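Local coordinates for protein putative oxidoreductase (Bacteroides fragilis NCTC 9343, PDB 3FHL) that is a putative oxidoreductase of the Gfo/Idh/MocA family that probably binds a nicotinamide dinucleotide in its Rossmann domain, at residues Glu32-Val37 against Asp63-Leu68; Met118-Gln123 against Gln322-His327. One frame throughout, in Å; residues are numbered along the deposited sequence.

Contact 1. Residues Glu32-Val37 against Asp63-Leu68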
# COMPACT_ATOMS: atom_id res chain seq x y z
N GLU C 32 -42.75 -8.51 -4.94
CA GLU C 32 -43.12 -9.77 -5.55
C GLU C 32 -42.20 -10.01 -6.74
O GLU C 32 -42.11 -9.17 -7.64
CB GLU C 32 -44.59 -9.76 -6.00
CG GLU C 32 -45.02 -11.07 -6.67
CD GLU C 32 -46.38 -11.00 -7.38
OE1 GLU C 32 -46.84 -12.06 -7.86
OE2 GLU C 32 -46.97 -9.90 -7.47
N LEU C 33 -41.51 -11.15 -6.73
CA LEU C 33 -40.77 -11.60 -7.90
C LEU C 33 -41.82 -12.10 -8.88
O LEU C 33 -42.16 -13.29 -8.90
CB LEU C 33 -39.74 -12.69 -7.56
CG LEU C 33 -38.80 -13.19 -8.68
CD1 LEU C 33 -37.94 -12.09 -9.32
CD2 LEU C 33 -37.92 -14.34 -8.18
N TYR C 34 -42.32 -11.17 -9.68
CA TYR C 34 -43.54 -11.37 -10.45
C TYR C 34 -43.24 -12.02 -11.79
O TYR C 34 -43.84 -13.04 -12.14
CB TYR C 34 -44.31 -10.05 -10.58
CG TYR C 34 -45.53 -10.13 -11.47
CD1 TYR C 34 -46.55 -11.06 -11.22
CD2 TYR C 34 -45.66 -9.29 -12.58
CE1 TYR C 34 -47.67 -11.15 -12.04
CE2 TYR C 34 -46.78 -9.36 -13.41
CZ TYR C 34 -47.78 -10.30 -13.14
OH TYR C 34 -48.89 -10.37 -13.96
N LYS C 35 -42.31 -11.44 -12.54
CA LYS C 35 -41.98 -11.94 -13.86
C LYS C 35 -40.49 -12.07 -14.13
O LYS C 35 -39.73 -11.17 -13.82
CB LYS C 35 -42.64 -11.07 -14.93
CG LYS C 35 -43.98 -11.59 -15.35
CD LYS C 35 -44.63 -10.70 -16.39
CE LYS C 35 -45.98 -11.28 -16.73
NZ LYS C 35 -46.89 -10.33 -17.44
N ILE C 36 -40.08 -13.20 -14.72
CA ILE C 36 -38.68 -13.42 -15.07
C ILE C 36 -38.55 -13.69 -16.57
O ILE C 36 -39.20 -14.59 -17.11
CB ILE C 36 -38.06 -14.60 -14.26
CG1 ILE C 36 -38.13 -14.32 -12.75
CG2 ILE C 36 -36.61 -14.85 -14.67
CD1 ILE C 36 -37.89 -15.54 -11.86
N VAL C 37 -37.73 -12.89 -17.25
CA VAL C 37 -37.38 -13.18 -18.64
C VAL C 37 -36.40 -14.36 -18.73
O VAL C 37 -35.27 -14.31 -18.22
CB VAL C 37 -36.76 -11.98 -19.36
CG1 VAL C 37 -36.52 -12.30 -20.84
CG2 VAL C 37 -37.65 -10.77 -19.23
N ASP C 63 -45.93 -4.59 -19.48
CA ASP C 63 -46.79 -5.10 -18.43
C ASP C 63 -47.28 -3.95 -17.55
O ASP C 63 -46.48 -3.35 -16.84
CB ASP C 63 -46.04 -6.16 -17.62
CG ASP C 63 -46.93 -6.88 -16.61
OD1 ASP C 63 -47.87 -6.27 -16.06
OD2 ASP C 63 -46.67 -8.07 -16.35
N PRO C 64 -48.60 -3.66 -17.57
CA PRO C 64 -49.14 -2.49 -16.86
C PRO C 64 -49.14 -2.62 -15.34
O PRO C 64 -49.37 -1.64 -14.64
CB PRO C 64 -50.58 -2.40 -17.38
CG PRO C 64 -50.94 -3.81 -17.67
CD PRO C 64 -49.68 -4.42 -18.24
N GLU C 65 -48.90 -3.83 -14.84
CA GLU C 65 -48.87 -4.07 -13.40
C GLU C 65 -47.45 -4.09 -12.80
O GLU C 65 -47.31 -4.25 -11.59
CB GLU C 65 -49.63 -5.36 -13.06
CG GLU C 65 -51.09 -5.36 -13.58
CD GLU C 65 -51.87 -6.60 -13.17
OE1 GLU C 65 -53.02 -6.44 -12.71
OE2 GLU C 65 -51.35 -7.72 -13.31
N ILE C 66 -46.42 -3.94 -13.62
CA ILE C 66 -45.04 -3.95 -13.09
C ILE C 66 -44.61 -2.56 -12.60
O ILE C 66 -44.77 -1.58 -13.31
CB ILE C 66 -44.02 -4.61 -14.07
CG1 ILE C 66 -44.20 -6.13 -14.06
CG2 ILE C 66 -42.57 -4.26 -13.68
CD1 ILE C 66 -43.40 -6.90 -15.15
N ASP C 67 -44.12 -2.50 -11.36
CA ASP C 67 -43.63 -1.25 -10.76
C ASP C 67 -42.14 -1.06 -11.02
O ASP C 67 -41.67 0.06 -11.18
CB ASP C 67 -43.86 -1.28 -9.24
CG ASP C 67 -45.33 -1.42 -8.86
OD1 ASP C 67 -46.14 -0.59 -9.31
OD2 ASP C 67 -45.67 -2.36 -8.11
N LEU C 68 -41.41 -2.18 -11.03
CA LEU C 68 -39.94 -2.16 -11.05
C LEU C 68 -39.35 -3.20 -11.98
O LEU C 68 -39.76 -4.37 -11.96
CB LEU C 68 -39.38 -2.35 -9.62
CG LEU C 68 -37.86 -2.45 -9.39
CD1 LEU C 68 -37.18 -1.12 -9.65
CD2 LEU C 68 -37.54 -2.93 -7.98
O HOH W 1 -49.58 -8.48 -15.30
O HOH W 2 -50.78 -10.04 -11.70

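Contact 2. Residues Met118-Gln123 against Gln322-His327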
# COMPACT_ATOMS: atom_id res chain seq x y z
N MET C 118 -37.61 6.32 -10.53
CA MET C 118 -36.35 5.91 -9.89
C MET C 118 -35.41 5.28 -10.92
O MET C 118 -35.82 4.42 -11.70
CB MET C 118 -36.62 4.92 -8.75
CG MET C 118 -35.37 4.58 -7.87
SD MET C 118 -35.56 3.06 -6.90
CE MET C 118 -35.46 1.86 -8.21
N LEU C 119 -34.16 5.73 -10.94
CA LEU C 119 -33.10 5.05 -11.70
C LEU C 119 -31.91 4.75 -10.78
O LEU C 119 -31.20 5.66 -10.37
CB LEU C 119 -32.65 5.86 -12.91
CG LEU C 119 -31.57 5.26 -13.82
CD1 LEU C 119 -32.01 3.93 -14.41
CD2 LEU C 119 -31.22 6.26 -14.91
N SER C 120 -31.74 3.47 -10.48
CA SER C 120 -30.72 2.97 -9.56
C SER C 120 -29.67 2.15 -10.31
O SER C 120 -30.00 1.46 -11.28
CB SER C 120 -31.38 2.11 -8.47
OG SER C 120 -30.43 1.47 -7.62
N VAL C 121 -28.42 2.22 -9.86
CA VAL C 121 -27.39 1.29 -10.31
C VAL C 121 -26.98 0.37 -9.17
O VAL C 121 -26.69 0.84 -8.07
CB VAL C 121 -26.19 2.00 -10.99
CG1 VAL C 121 -25.05 1.00 -11.28
CG2 VAL C 121 -26.62 2.62 -12.31
N TYR C 122 -27.01 -0.93 -9.43
CA TYR C 122 -26.69 -1.96 -8.43
C TYR C 122 -25.21 -1.94 -8.03
O TYR C 122 -24.34 -2.32 -8.81
CB TYR C 122 -27.05 -3.34 -8.97
CG TYR C 122 -26.97 -4.45 -7.94
CD1 TYR C 122 -27.79 -4.43 -6.80
CD2 TYR C 122 -26.11 -5.52 -8.12
CE1 TYR C 122 -27.73 -5.45 -5.86
CE2 TYR C 122 -26.04 -6.54 -7.19
CZ TYR C 122 -26.86 -6.50 -6.07
OH TYR C 122 -26.79 -7.51 -5.14
N GLN C 123 -24.94 -1.49 -6.81
CA GLN C 123 -23.59 -1.51 -6.25
C GLN C 123 -23.66 -2.17 -4.88
O GLN C 123 -23.81 -1.50 -3.86
CB GLN C 123 -23.00 -0.09 -6.17
CG GLN C 123 -22.99 0.66 -7.51
CD GLN C 123 -22.00 1.80 -7.55
OE1 GLN C 123 -20.79 1.58 -7.57
NE2 GLN C 123 -22.50 3.03 -7.61
N GLN C 322 -38.01 7.68 1.56
CA GLN C 322 -36.64 7.79 2.09
C GLN C 322 -35.65 8.04 0.94
O GLN C 322 -35.96 7.72 -0.20
CB GLN C 322 -36.27 6.53 2.88
CG GLN C 322 -37.18 6.25 4.09
CD GLN C 322 -37.33 7.46 4.98
OE1 GLN C 322 -36.40 7.85 5.68
NE2 GLN C 322 -38.52 8.07 4.96
N PRO C 323 -34.47 8.63 1.24
CA PRO C 323 -33.44 8.80 0.21
C PRO C 323 -32.99 7.49 -0.43
O PRO C 323 -32.79 6.50 0.27
CB PRO C 323 -32.27 9.41 0.99
CG PRO C 323 -32.93 10.13 2.11
CD PRO C 323 -34.03 9.19 2.53
N LEU C 324 -32.87 7.48 -1.75
CA LEU C 324 -32.27 6.36 -2.46
C LEU C 324 -30.76 6.42 -2.24
O LEU C 324 -30.15 7.49 -2.37
CB LEU C 324 -32.60 6.46 -3.95
CG LEU C 324 -31.91 5.51 -4.92
CD1 LEU C 324 -32.34 4.09 -4.67
CD2 LEU C 324 -32.17 5.93 -6.37
N GLU C 325 -30.15 5.30 -1.88
CA GLU C 325 -28.70 5.26 -1.64
C GLU C 325 -27.90 5.12 -2.93
O GLU C 325 -26.77 5.58 -3.02
CB GLU C 325 -28.33 4.14 -0.66
CG GLU C 325 -28.84 4.36 0.76
CD GLU C 325 -28.48 3.22 1.72
OE1 GLU C 325 -27.30 2.81 1.75
OE2 GLU C 325 -29.37 2.74 2.45
N THR C 326 -28.51 4.48 -3.93
CA THR C 326 -27.80 4.01 -5.11
C THR C 326 -28.22 4.70 -6.40
O THR C 326 -28.46 4.05 -7.42
CB THR C 326 -27.99 2.49 -5.28
OG1 THR C 326 -29.39 2.20 -5.28
CG2 THR C 326 -27.31 1.70 -4.12
N HIS C 327 -28.30 6.02 -6.37
CA HIS C 327 -28.55 6.80 -7.58
C HIS C 327 -27.58 6.42 -8.69
O HIS C 327 -26.40 6.18 -8.44
CB HIS C 327 -28.39 8.29 -7.31
CG HIS C 327 -29.51 8.90 -6.53
ND1 HIS C 327 -29.39 9.21 -5.19
CD2 HIS C 327 -30.75 9.28 -6.90
CE1 HIS C 327 -30.52 9.75 -4.77
NE2 HIS C 327 -31.37 9.80 -5.78
O HOH W 3 -25.30 3.70 -7.69

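Contact 1. Residues Glu32-Val37 against Asp63-Leu68
Tyr-34 and Asp-63 both hold CG opposite their own backbone N (chi1 175° and -173°), which sends the phenol ring and the carboxylate at each other from the two segments. Lys-35 runs straight out beyond CG, and its ammonium closes a salt bridge to Asp-63, with NZ 2.5 Å from OD2, a short distance. The nitrogen arrives from above the carboxylate plane, 39° out of it. The same OD2 lies near the plane of the Tyr-34 ring at its edge, 3.2 Å from CE2, while CG of Lys-35 rests over the rim of one ring face. The other carboxylate oxygen works within its own loop: OD1 accepts the backbone N of Glu-65 at 2.9 Å, an Asx turn set into the type I turn Asp-63 to Ile-66. This loop belongs to the Rossmann fold, where it follows helix 58-61 and leads into strand 68-71, on the far side of strand 6-10 from strand 31-37. Ile-66 adds the apolar share, with CG1 3.8 Å from CD2 of Tyr-34, in the ring plane. At the outer end a water donates to OE2 of Glu-65 at 2.9 Å and is weakly bound to Tyr-34 OH; a second, of doubtful position, lies nearby. Lys-7, on strand 6-10, makes a cation-pi contact with Tyr-34.

Contact 2. Residues Met118-Gln123 against Gln322-His327
Ser-120 meets Thr-326 hydroxyl to hydroxyl: OG of Ser-120 donates to OG1 of Thr-326 over 2.7 Å. The threonine oxygen is placed for this by a chi1 of 54°, which sets it between its own N and carbonyl carbon. One residue on, the backbone N of Val-121 donates to the O of Thr-326 (3.1 Å). This bond and the backbone bond between Leu-119 and Ala-328 flank Ser-120 and His-327 and make them a single beta bridge. CA of Ser-120 lies 3.3 Å from the same O of Thr-326, a CA-H...O contact. A water satisfies three more groups: it donates to O of His-327 (2.8 Å) and to O of Val-121, and accepts an N-H from NE2 of Gln-123 at 2.9 Å. Beyond the hydroxyl pair the contact turns apolar, with CD2 of Leu-324 3.8 Å from CG of Met-118, the two side chains crossing at about a right angle. On the strand's other edge the backbone of Ser-120 bonds to Val-92 and Val-94. With the N-H and carbonyl of Val-121 and the hydroxyl of Ser-120 all paired by the loop or by one water, the chemistry is consistent with a specific, directional junction in a buried setting.

In the fold
Contacts 1 and 2 lie on one parallel sheet, with centres 19 Å apart. Contact 1 involves strand 31-37, next to the outermost strand 52-54, and sits about 24 Å from the centre of the chain. In contact 2 a loop of the C-terminal family region pairs with the edge of the other outermost strand, 119-122, about 11 Å from that centre. The two touch where Leu-68 CD1 packs 3.7 Å from Met-118 CE. A polar link runs through Asn-91 at the start of strand 91-95: its ND2 donates to O of Asp-67 and its OD1 accepts from N of Met-118. As in other Rossmann domains, the dinucleotide probably binds at the C-terminal ends of these strands.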